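Local coordinates for protein serine acetyltransferase 1, putative (Entamoeba histolytica, PDB 7BW9) that probably transfers an acetyl group to serine in cysteine biosynthesis, as a serine acetyltransferase of the hexapeptide-repeat family, at residues Leu11-Phe23 against Phe96-Ile108. Residues are numbered along the deposited sequence; the frame is centred on the assembly and turned at random.
Sequences LLVQSYQSDNIAF and FVTIRELVKQDII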
loop_
_atom_site.group_PDB
_atom_site.type_symbol
_atom_site.label_atom_id
_atom_site.label_comp_id
_atom_site.label_asym_id
_atom_site.label_seq_id
_atom_site.Cartn_x
_atom_site.Cartn_y
_atom_site.Cartn_z
ATOM N N LEU A 11 7.971 12.838 -32.487
ATOM C CA LEU A 11 9.218 12.718 -31.734
ATOM C C LEU A 11 9.250 11.429 -30.920
ATOM O O LEU A 11 10.298 10.779 -30.809
ATOM C CB LEU A 11 9.408 13.943 -30.837
ATOM C CG LEU A 11 9.857 15.168 -31.641
ATOM C CD1 LEU A 11 9.958 16.405 -30.775
ATOM C CD2 LEU A 11 11.183 14.881 -32.353
ATOM N N LEU A 12 8.105 11.029 -30.359
ATOM C CA LEU A 12 8.059 9.771 -29.624
ATOM C C LEU A 12 8.328 8.594 -30.548
ATOM O O LEU A 12 9.102 7.692 -30.203
ATOM C CB LEU A 12 6.711 9.610 -28.936
ATOM C CG LEU A 12 6.504 10.420 -27.661
ATOM C CD1 LEU A 12 5.019 10.453 -27.329
ATOM C CD2 LEU A 12 7.291 9.780 -26.545
ATOM N N VAL A 13 7.711 8.592 -31.735
ATOM C CA VAL A 13 8.002 7.549 -32.720
ATOM C C VAL A 13 9.502 7.492 -33.004
ATOM O O VAL A 13 10.104 6.411 -33.059
ATOM C CB VAL A 13 7.193 7.774 -34.013
ATOM C CG1 VAL A 13 7.724 6.873 -35.124
ATOM C CG2 VAL A 13 5.712 7.507 -33.780
ATOM N N GLN A 14 10.130 8.654 -33.192
ATOM C CA GLN A 14 11.567 8.665 -33.445
ATOM C C GLN A 14 12.323 8.140 -32.240
ATOM O O GLN A 14 13.308 7.407 -32.385
ATOM C CB GLN A 14 12.042 10.074 -33.789
ATOM C CG GLN A 14 11.532 10.595 -35.113
ATOM C CD GLN A 14 11.829 12.066 -35.285
ATOM O OE1 GLN A 14 12.735 12.603 -34.636
ATOM N NE2 GLN A 14 11.056 12.736 -36.140
ATOM N N SER A 15 11.859 8.492 -31.036
ATOM C CA SER A 15 12.488 7.987 -29.819
ATOM C C SER A 15 12.401 6.470 -29.745
ATOM O O SER A 15 13.384 5.806 -29.401
ATOM C CB SER A 15 11.841 8.626 -28.589
ATOM O OG SER A 15 12.339 8.052 -27.395
ATOM N N TYR A 16 11.233 5.895 -30.069
ATOM C CA TYR A 16 11.116 4.438 -30.025
ATOM C C TYR A 16 12.182 3.792 -30.894
ATOM O O TYR A 16 12.808 2.801 -30.496
ATOM C CB TYR A 16 9.733 3.963 -30.492
ATOM C CG TYR A 16 8.533 4.510 -29.753
ATOM C CD1 TYR A 16 8.618 4.990 -28.437
ATOM C CD2 TYR A 16 7.301 4.534 -30.378
ATOM C CE1 TYR A 16 7.480 5.496 -27.793
ATOM C CE2 TYR A 16 6.187 5.023 -29.760
ATOM C CZ TYR A 16 6.260 5.497 -28.477
ATOM O OH TYR A 16 5.086 5.966 -27.923
ATOM N N GLN A 17 12.414 4.354 -32.085
ATOM C CA GLN A 17 13.284 3.705 -33.058
ATOM C C GLN A 17 14.754 3.799 -32.667
ATOM O O GLN A 17 15.508 2.849 -32.900
ATOM C CB GLN A 17 13.031 4.296 -34.443
ATOM C CG GLN A 17 11.563 4.157 -34.855
ATOM C CD GLN A 17 11.279 4.620 -36.273
ATOM O OE1 GLN A 17 11.660 5.723 -36.675
ATOM N NE2 GLN A 17 10.589 3.777 -37.036
ATOM N N SER A 18 15.169 4.892 -32.033
ATOM C CA SER A 18 16.544 5.000 -31.560
ATOM C C SER A 18 16.806 4.216 -30.282
ATOM O O SER A 18 17.933 4.240 -29.788
ATOM C CB SER A 18 16.912 6.464 -31.334
ATOM O OG SER A 18 15.971 7.085 -30.486
ATOM N N ASP A 19 15.808 3.529 -29.738
ATOM C CA ASP A 19 16.007 2.795 -28.498
ATOM C C ASP A 19 17.074 1.728 -28.667
ATOM O O ASP A 19 17.190 1.103 -29.721
ATOM C CB ASP A 19 14.709 2.125 -28.054
ATOM C CG ASP A 19 13.822 3.043 -27.259
ATOM O OD1 ASP A 19 14.281 4.132 -26.854
ATOM O OD2 ASP A 19 12.661 2.663 -27.042
ATOM N N ASN A 20 17.849 1.512 -27.611
ATOM C CA ASN A 20 18.682 0.325 -27.574
ATOM C C ASN A 20 17.811 -0.918 -27.685
ATOM O O ASN A 20 16.661 -0.946 -27.242
ATOM C CB ASN A 20 19.507 0.268 -26.289
ATOM C CG ASN A 20 20.573 -0.803 -26.346
ATOM O OD1 ASN A 20 20.311 -1.975 -26.073
ATOM N ND2 ASN A 20 21.785 -0.408 -26.718
ATOM N N ILE A 21 18.387 -1.958 -28.287
ATOM C CA ILE A 21 17.705 -3.230 -28.510
ATOM C C ILE A 21 17.104 -3.777 -27.225
ATOM O O ILE A 21 16.084 -4.477 -27.254
ATOM C CB ILE A 21 18.691 -4.242 -29.135
ATOM C CG1 ILE A 21 19.587 -3.562 -30.172
ATOM C CG2 ILE A 21 17.952 -5.403 -29.767
ATOM C CD1 ILE A 21 20.877 -2.965 -29.602
ATOM N N ALA A 22 17.726 -3.480 -26.080
ATOM C CA ALA A 22 17.262 -4.043 -24.818
ATOM C C ALA A 22 15.869 -3.550 -24.455
ATOM O O ALA A 22 15.148 -4.228 -23.717
ATOM C CB ALA A 22 18.251 -3.702 -23.696
ATOM N N PHE A 23 15.477 -2.378 -24.954
ATOM C CA PHE A 23 14.171 -1.800 -24.669
ATOM C C PHE A 23 13.090 -2.249 -25.630
ATOM O O PHE A 23 11.932 -1.852 -25.463
ATOM C CB PHE A 23 14.252 -0.275 -24.696
ATOM C CG PHE A 23 14.962 0.296 -23.515
ATOM C CD1 PHE A 23 14.322 0.395 -22.291
ATOM C CD2 PHE A 23 16.281 0.708 -23.619
ATOM C CE1 PHE A 23 14.982 0.915 -21.196
ATOM C CE2 PHE A 23 16.950 1.228 -22.529
ATOM C CZ PHE A 23 16.295 1.334 -21.314
ATOM N N PHE A 96 8.125 15.707 -23.213
ATOM C CA PHE A 96 7.709 14.314 -23.107
ATOM C C PHE A 96 8.818 13.344 -23.495
ATOM O O PHE A 96 8.974 12.296 -22.861
ATOM C CB PHE A 96 6.454 14.054 -23.938
ATOM C CG PHE A 96 5.469 13.189 -23.227
ATOM C CD1 PHE A 96 5.633 11.814 -23.211
ATOM C CD2 PHE A 96 4.416 13.748 -22.520
ATOM C CE1 PHE A 96 4.739 11.005 -22.527
ATOM C CE2 PHE A 96 3.517 12.950 -21.839
ATOM C CZ PHE A 96 3.681 11.573 -21.838
ATOM N N VAL A 97 9.593 13.655 -24.529
ATOM C CA VAL A 97 10.682 12.754 -24.889
ATOM C C VAL A 97 11.801 12.824 -23.842
ATOM O O VAL A 97 12.403 11.806 -23.490
ATOM C CB VAL A 97 11.173 13.066 -26.317
ATOM C CG1 VAL A 97 12.467 12.331 -26.637
ATOM C CG2 VAL A 97 10.081 12.685 -27.333
ATOM N N THR A 98 12.048 14.007 -23.283
ATOM C CA THR A 98 12.989 14.114 -22.166
ATOM C C THR A 98 12.592 13.192 -21.013
ATOM O O THR A 98 13.430 12.462 -20.463
ATOM C CB THR A 98 13.057 15.565 -21.693
ATOM O OG1 THR A 98 13.367 16.410 -22.809
ATOM C CG2 THR A 98 14.106 15.737 -20.586
ATOM N N ILE A 99 11.302 13.192 -20.661
ATOM C CA ILE A 99 10.801 12.311 -19.610
ATOM C C ILE A 99 11.065 10.858 -19.965
ATOM O O ILE A 99 11.514 10.068 -19.124
ATOM C CB ILE A 99 9.298 12.556 -19.370
ATOM C CG1 ILE A 99 9.056 13.954 -18.817
ATOM C CG2 ILE A 99 8.722 11.521 -18.414
ATOM C CD1 ILE A 99 7.584 14.264 -18.704
ATOM N N ARG A 100 10.789 10.482 -21.221
ATOM C CA ARG A 100 11.028 9.107 -21.644
ATOM C C ARG A 100 12.491 8.705 -21.450
ATOM O O ARG A 100 12.781 7.602 -20.968
ATOM C CB ARG A 100 10.607 8.915 -23.102
ATOM C CG ARG A 100 10.686 7.472 -23.540
ATOM C CD ARG A 100 10.176 7.227 -24.989
ATOM N NE ARG A 100 10.076 5.792 -25.179
ATOM C CZ ARG A 100 10.996 5.032 -25.762
ATOM N NH1 ARG A 100 12.090 5.564 -26.296
ATOM N NH2 ARG A 100 10.799 3.727 -25.828
ATOM N N GLU A 101 13.425 9.580 -21.844
ATOM C CA GLU A 101 14.843 9.269 -21.701
ATOM C C GLU A 101 15.229 9.126 -20.236
ATOM O O GLU A 101 16.072 8.288 -19.889
ATOM C CB GLU A 101 15.707 10.345 -22.370
ATOM C CG GLU A 101 15.484 10.498 -23.870
ATOM C CD GLU A 101 15.368 9.155 -24.590
ATOM O OE1 GLU A 101 16.379 8.410 -24.649
ATOM O OE2 GLU A 101 14.256 8.833 -25.083
ATOM N N LEU A 102 14.617 9.938 -19.363
ATOM C CA LEU A 102 14.862 9.830 -17.922
ATOM C C LEU A 102 14.327 8.515 -17.353
ATOM O O LEU A 102 15.003 7.854 -16.548
ATOM C CB LEU A 102 14.237 11.027 -17.194
ATOM C CG LEU A 102 14.976 12.372 -17.306
ATOM C CD1 LEU A 102 14.176 13.494 -16.656
ATOM C CD2 LEU A 102 16.386 12.306 -16.716
ATOM N N VAL A 103 13.118 8.115 -17.756
ATOM C CA VAL A 103 12.555 6.860 -17.271
ATOM C C VAL A 103 13.423 5.685 -17.710
ATOM O O VAL A 103 13.681 4.753 -16.931
ATOM C CB VAL A 103 11.095 6.720 -17.748
ATOM C CG1 VAL A 103 10.591 5.302 -17.541
ATOM C CG2 VAL A 103 10.202 7.739 -17.008
ATOM N N LYS A 104 13.928 5.734 -18.950
ATOM C CA LYS A 104 14.834 4.691 -19.429
ATOM C C LYS A 104 16.058 4.568 -18.531
ATOM O O LYS A 104 16.526 3.458 -18.253
ATOM C CB LYS A 104 15.275 4.983 -20.865
ATOM C CG LYS A 104 14.198 4.805 -21.923
ATOM C CD LYS A 104 14.690 5.371 -23.261
ATOM C CE LYS A 104 15.704 4.447 -23.910
ATOM N NZ LYS A 104 16.244 5.031 -25.174
ATOM N N GLN A 105 16.591 5.697 -18.068
ATOM C CA GLN A 105 17.739 5.628 -17.173
ATOM C C GLN A 105 17.354 5.120 -15.791
ATOM O O GLN A 105 18.138 4.393 -15.175
ATOM C CB GLN A 105 18.421 6.985 -17.103
ATOM C CG GLN A 105 18.936 7.425 -18.474
ATOM C CD GLN A 105 19.564 8.798 -18.421
ATOM O OE1 GLN A 105 20.671 9.008 -18.916
ATOM N NE2 GLN A 105 18.871 9.735 -17.796
ATOM N N ASP A 106 16.141 5.442 -15.306
ATOM C CA ASP A 106 15.666 4.811 -14.075
ATOM C C ASP A 106 15.611 3.290 -14.229
ATOM O O ASP A 106 15.997 2.548 -13.317
ATOM C CB ASP A 106 14.290 5.363 -13.675
ATOM C CG ASP A 106 14.312 6.870 -13.342
ATOM O OD1 ASP A 106 15.344 7.398 -12.833
ATOM O OD2 ASP A 106 13.276 7.535 -13.590
ATOM N N ILE A 107 15.152 2.812 -15.390
ATOM C CA ILE A 107 15.103 1.372 -15.651
ATOM C C ILE A 107 16.502 0.776 -15.638
ATOM O O ILE A 107 16.730 -0.299 -15.066
ATOM C CB ILE A 107 14.389 1.104 -16.987
ATOM C CG1 ILE A 107 12.890 1.367 -16.844
ATOM C CG2 ILE A 107 14.697 -0.304 -17.503
ATOM C CD1 ILE A 107 12.260 1.794 -18.144
ATOM N N ILE A 108 17.453 1.449 -16.282
ATOM C CA ILE A 108 18.845 1.001 -16.244
ATOM C C ILE A 108 19.334 0.929 -14.805
ATOM O O ILE A 108 19.972 -0.049 -14.400
ATOM C CB ILE A 108 19.738 1.932 -17.083
ATOM C CG1 ILE A 108 19.412 1.808 -18.585
ATOM C CG2 ILE A 108 21.216 1.679 -16.774
ATOM C CD1 ILE A 108 19.274 0.396 -19.080
HETATM O O HOH W 1 18.361 3.580 -25.677
#
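With CG anti to the backbone N (chi1 -173°) and the chain extended as far as NE, Arg100 presents the edge of its guanidinium to Ser15 and Asp19, whereas Lys104 bends at chi3 and brings NZ to the same carboxylate. The Arg100–Asp19 salt bridge is bidentate and nearly coplanar, the two flat groups lying 22° apart: NH1 bonds to OD1 on its syn side at 2.7 Å, and NH2 to OD2 at a very short 2.5 Å, a length that is itself doubtful. Lys104 NZ reaches Asp19 OD1 from above the carboxylate plane, also at 2.7 Å, so two cationic donors grip one oxygen, which would probably stabilise the ionised carboxylate. Ser15 OG links Arg100 to Glu101: it accepts from Arg100 NH1 (2.7 Å) and donates to Glu101 OE2 (3.1 Å). The Tyr16 ring, at 72° to the guanidinium, sets CD1 over one guanidinium face, 3.6 Å from Arg100 CZ, while Arg100 NE is held by the carbonyl of Leu45. Beyond the charges, Lys104 CE makes a CH-pi contact with Phe23, 3.9 Å from the ring centroid, and Ile107 and Ile108 approach that ring obliquely. Leu11 and Leu12 pack on Val97; the axes of the helical segments 11-17 and 96-108 approach to 10.1 Å and run roughly parallel. This salt-bridge network ties the N-terminal helix and its following loop into the helical domain that, as in other serine acetyltransferases, precedes the left-handed beta-helix.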